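Long-range contact in glycosyl hydrolases family 2, sugar binding domain protein (Bacteroides uniformis str. 3978 T3 ii, PDB 6D1P), which is a beta-glucuronidase of glycoside hydrolase family 2 from a human gut bacterium, probably cleaving glucuronic acid from its conjugates: residues Leu283-Ala288 with Thr300-Phe305. Residues are numbered along the deposited sequence; the frame is centred on the assembly and turned at random.
Sequences LYTCVA and TQHFGF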
ATOM      1  N   LEU A 283     -14.404  12.362  43.537  1.00 38.12           N
ATOM      2  CA  LEU A 283     -15.341  12.621  42.460  1.00 37.31           C
ATOM      3  C   LEU A 283     -16.761  12.515  42.985  1.00 42.22           C
ATOM      4  O   LEU A 283     -17.100  11.544  43.669  1.00 39.43           O
ATOM      5  CB  LEU A 283     -15.144  11.634  41.312  1.00 37.62           C
ATOM      6  CG  LEU A 283     -13.899  11.777  40.445  1.00 40.60           C
ATOM      7  CD1 LEU A 283     -13.755  10.567  39.498  1.00 31.68           C
ATOM      8  CD2 LEU A 283     -13.995  13.062  39.663  1.00 34.50           C
ATOM      9  N   TYR A 284     -17.575  13.521  42.676  1.00 40.37           N
ATOM     10  CA  TYR A 284     -19.009  13.476  42.888  1.00 39.53           C
ATOM     11  C   TYR A 284     -19.685  12.891  41.660  1.00 43.57           C
ATOM     12  O   TYR A 284     -19.095  12.798  40.579  1.00 41.23           O
ATOM     13  CB  TYR A 284     -19.566  14.872  43.168  1.00 43.12           C
ATOM     14  CG  TYR A 284     -19.289  15.412  44.554  1.00 41.63           C
ATOM     15  CD1 TYR A 284     -18.002  15.759  44.938  1.00 37.46           C
ATOM     16  CD2 TYR A 284     -20.321  15.591  45.471  1.00 44.91           C
ATOM     17  CE1 TYR A 284     -17.741  16.260  46.186  1.00 41.88           C
ATOM     18  CE2 TYR A 284     -20.073  16.098  46.742  1.00 38.55           C
ATOM     19  CZ  TYR A 284     -18.779  16.429  47.093  1.00 43.57           C
ATOM     20  OH  TYR A 284     -18.500  16.929  48.350  1.00 49.11           O
ATOM     21  N   THR A 285     -20.950  12.514  41.828  1.00 43.64           N
ATOM     22  CA  THR A 285     -21.730  11.937  40.747  1.00 44.58           C
ATOM     23  C   THR A 285     -23.052  12.670  40.617  1.00 46.67           C
ATOM     24  O   THR A 285     -23.650  13.067  41.617  1.00 47.61           O
ATOM     25  CB  THR A 285     -21.973  10.438  40.970  1.00 50.75           C
ATOM     26  OG1 THR A 285     -20.831   9.707  40.506  1.00 49.01           O
ATOM     27  CG2 THR A 285     -23.200   9.955  40.206  1.00 47.71           C
ATOM     28  N   CYS A 286     -23.483  12.876  39.376  1.00 45.09           N
ATOM     29  CA  CYS A 286     -24.798  13.410  39.072  1.00 44.47           C
ATOM     30  C   CYS A 286     -25.528  12.412  38.187  1.00 48.11           C
ATOM     31  O   CYS A 286     -25.004  12.000  37.147  1.00 49.69           O
ATOM     32  CB  CYS A 286     -24.684  14.769  38.384  1.00 48.10           C
ATOM     33  SG  CYS A 286     -26.238  15.414  37.743  1.00 51.35           S
ATOM     34  N   VAL A 287     -26.723  12.007  38.607  1.00 49.14           N
ATOM     35  CA  VAL A 287     -27.528  11.042  37.864  1.00 48.32           C
ATOM     36  C   VAL A 287     -28.797  11.744  37.410  1.00 50.49           C
ATOM     37  O   VAL A 287     -29.580  12.232  38.237  1.00 53.31           O
ATOM     38  CB  VAL A 287     -27.867   9.797  38.702  1.00 47.99           C
ATOM     39  CG1 VAL A 287     -28.652   8.811  37.868  1.00 43.15           C
ATOM     40  CG2 VAL A 287     -26.611   9.144  39.254  1.00 45.92           C
ATOM     41  N   ALA A 288     -28.989  11.807  36.100  1.00 49.56           N
ATOM     42  CA  ALA A 288     -30.230  12.273  35.511  1.00 48.82           C
ATOM     43  C   ALA A 288     -31.036  11.069  35.056  1.00 50.80           C
ATOM     44  O   ALA A 288     -30.485  10.040  34.656  1.00 53.60           O
ATOM     45  CB  ALA A 288     -29.980  13.210  34.326  1.00 48.60           C
ATOM     46  N   THR A 300     -25.276   8.916  34.001  1.00 42.49           N
ATOM     47  CA  THR A 300     -24.480   9.186  35.186  1.00 44.92           C
ATOM     48  C   THR A 300     -23.259  10.000  34.787  1.00 47.83           C
ATOM     49  O   THR A 300     -22.582   9.672  33.805  1.00 51.95           O
ATOM     50  CB  THR A 300     -24.060   7.878  35.847  1.00 43.21           C
ATOM     51  OG1 THR A 300     -25.228   7.092  36.104  1.00 47.25           O
ATOM     52  CG2 THR A 300     -23.321   8.144  37.127  1.00 42.47           C
ATOM     53  N   GLN A 301     -22.978  11.051  35.547  1.00 46.16           N
ATOM     54  CA  GLN A 301     -21.889  11.969  35.244  1.00 47.38           C
ATOM     55  C   GLN A 301     -21.044  12.188  36.487  1.00 45.24           C
ATOM     56  O   GLN A 301     -21.586  12.436  37.568  1.00 46.42           O
ATOM     57  CB  GLN A 301     -22.437  13.310  34.757  1.00 45.79           C
ATOM     58  CG  GLN A 301     -23.340  13.205  33.568  1.00 49.33           C
ATOM     59  CD  GLN A 301     -22.556  13.139  32.290  1.00 52.99           C
ATOM     60  OE1 GLN A 301     -21.518  13.799  32.156  1.00 49.54           O
ATOM     61  NE2 GLN A 301     -23.034  12.332  31.340  1.00 42.74           N
ATOM     62  N   HIS A 302     -19.725  12.123  36.335  1.00 39.41           N
ATOM     63  CA  HIS A 302     -18.840  12.525  37.413  1.00 39.42           C
ATOM     64  C   HIS A 302     -18.439  13.987  37.263  1.00 40.27           C
ATOM     65  O   HIS A 302     -18.493  14.567  36.177  1.00 41.17           O
ATOM     66  CB  HIS A 302     -17.591  11.654  37.456  1.00 41.20           C
ATOM     67  CG  HIS A 302     -17.882  10.202  37.654  1.00 48.41           C
ATOM     68  ND1 HIS A 302     -18.369   9.395  36.645  1.00 47.43           N
ATOM     69  CD2 HIS A 302     -17.764   9.413  38.749  1.00 47.66           C
ATOM     70  CE1 HIS A 302     -18.531   8.169  37.110  1.00 50.28           C
ATOM     71  NE2 HIS A 302     -18.172   8.153  38.383  1.00 51.19           N
ATOM     72  N   PHE A 303     -18.044  14.581  38.383  1.00 38.50           N
ATOM     73  CA  PHE A 303     -17.485  15.925  38.391  1.00 38.61           C
ATOM     74  C   PHE A 303     -16.713  16.097  39.694  1.00 40.84           C
ATOM     75  O   PHE A 303     -16.623  15.173  40.508  1.00 40.68           O
ATOM     76  CB  PHE A 303     -18.578  16.984  38.222  1.00 40.51           C
ATOM     77  CG  PHE A 303     -19.640  16.930  39.278  1.00 42.14           C
ATOM     78  CD1 PHE A 303     -20.728  16.084  39.137  1.00 43.25           C
ATOM     79  CD2 PHE A 303     -19.549  17.726  40.409  1.00 41.58           C
ATOM     80  CE1 PHE A 303     -21.712  16.028  40.098  1.00 47.19           C
ATOM     81  CE2 PHE A 303     -20.534  17.688  41.381  1.00 45.05           C
ATOM     82  CZ  PHE A 303     -21.619  16.835  41.228  1.00 49.10           C
ATOM     83  N   GLY A 304     -16.157  17.284  39.886  1.00 38.51           N
ATOM     84  CA  GLY A 304     -15.265  17.520  41.008  1.00 36.58           C
ATOM     85  C   GLY A 304     -15.259  18.971  41.434  1.00 38.97           C
ATOM     86  O   GLY A 304     -15.431  19.886  40.620  1.00 39.93           O
ATOM     87  N   PHE A 305     -15.058  19.179  42.729  1.00 36.47           N
ATOM     88  CA  PHE A 305     -14.897  20.506  43.301  1.00 31.31           C
ATOM     89  C   PHE A 305     -13.408  20.800  43.404  1.00 25.95           C
ATOM     90  O   PHE A 305     -12.679  20.101  44.108  1.00 35.61           O
ATOM     91  CB  PHE A 305     -15.586  20.600  44.671  1.00 36.69           C
ATOM     92  CG  PHE A 305     -17.101  20.544  44.597  1.00 34.58           C
ATOM     93  CD1 PHE A 305     -17.773  19.339  44.717  1.00 36.56           C
ATOM     94  CD2 PHE A 305     -17.843  21.695  44.389  1.00 38.46           C
ATOM     95  CE1 PHE A 305     -19.150  19.287  44.633  1.00 36.53           C
ATOM     96  CE2 PHE A 305     -19.224  21.648  44.314  1.00 38.76           C
ATOM     97  CZ  PHE A 305     -19.874  20.440  44.437  1.00 37.96           C
TER
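Tyr284 presents its ring to Phe305 and its CB to Phe303. The Phe305 contact is a T-shaped stack: the planes stand at 78°, and Phe305 CE1 sits over the centre of the tyrosine face, while Phe305 CD1 reaches within 3.4 Å of Tyr284 CE1. Against Phe303 the two rings are nearly parallel but slid apart, their centroids 5.9 Å from each other, with little overlap. What lies over the phenylalanine face is Tyr284 CB, a CH-pi contact 3.7 Å from the ring centroid. With chi1 of 58°, Phe303 CG lies between its own backbone N and carbonyl carbon, which swings the ring across to the neighbouring strand, where its edge meets Cys286 CB at 3.7 Å from Phe303 CE1. Strands 284-292 and 295-303 form a beta hairpin at one border of a four-stranded antiparallel sheet, within the family 2 immunoglobulin-like beta-sandwich domain. The pairs Tyr284-Phe303 and Cys286-Gln301 are hydrogen-bonded; the straightest bond runs from Cys286 N to Gln301 O, 2.7 Å with an N-H...O angle of 167°. On the face carrying Tyr284, Cys286 and Phe303, Ile209 of strand 203-213 and Ile222 of strand 219-229 pack against Phe303. Tyr284 OH hydrogen-bonds Gln274 N. Replacing Tyr284 with alanine would probably leave the Phe305 edge without its aromatic face and Gln274 N without that hydroxyl. On the reverse face, Thr285 OG1 lies over the His302 ring, 3.5 Å from His302 CD2, and Thr285 CG2 meets Thr300 CG2 at 3.6 Å.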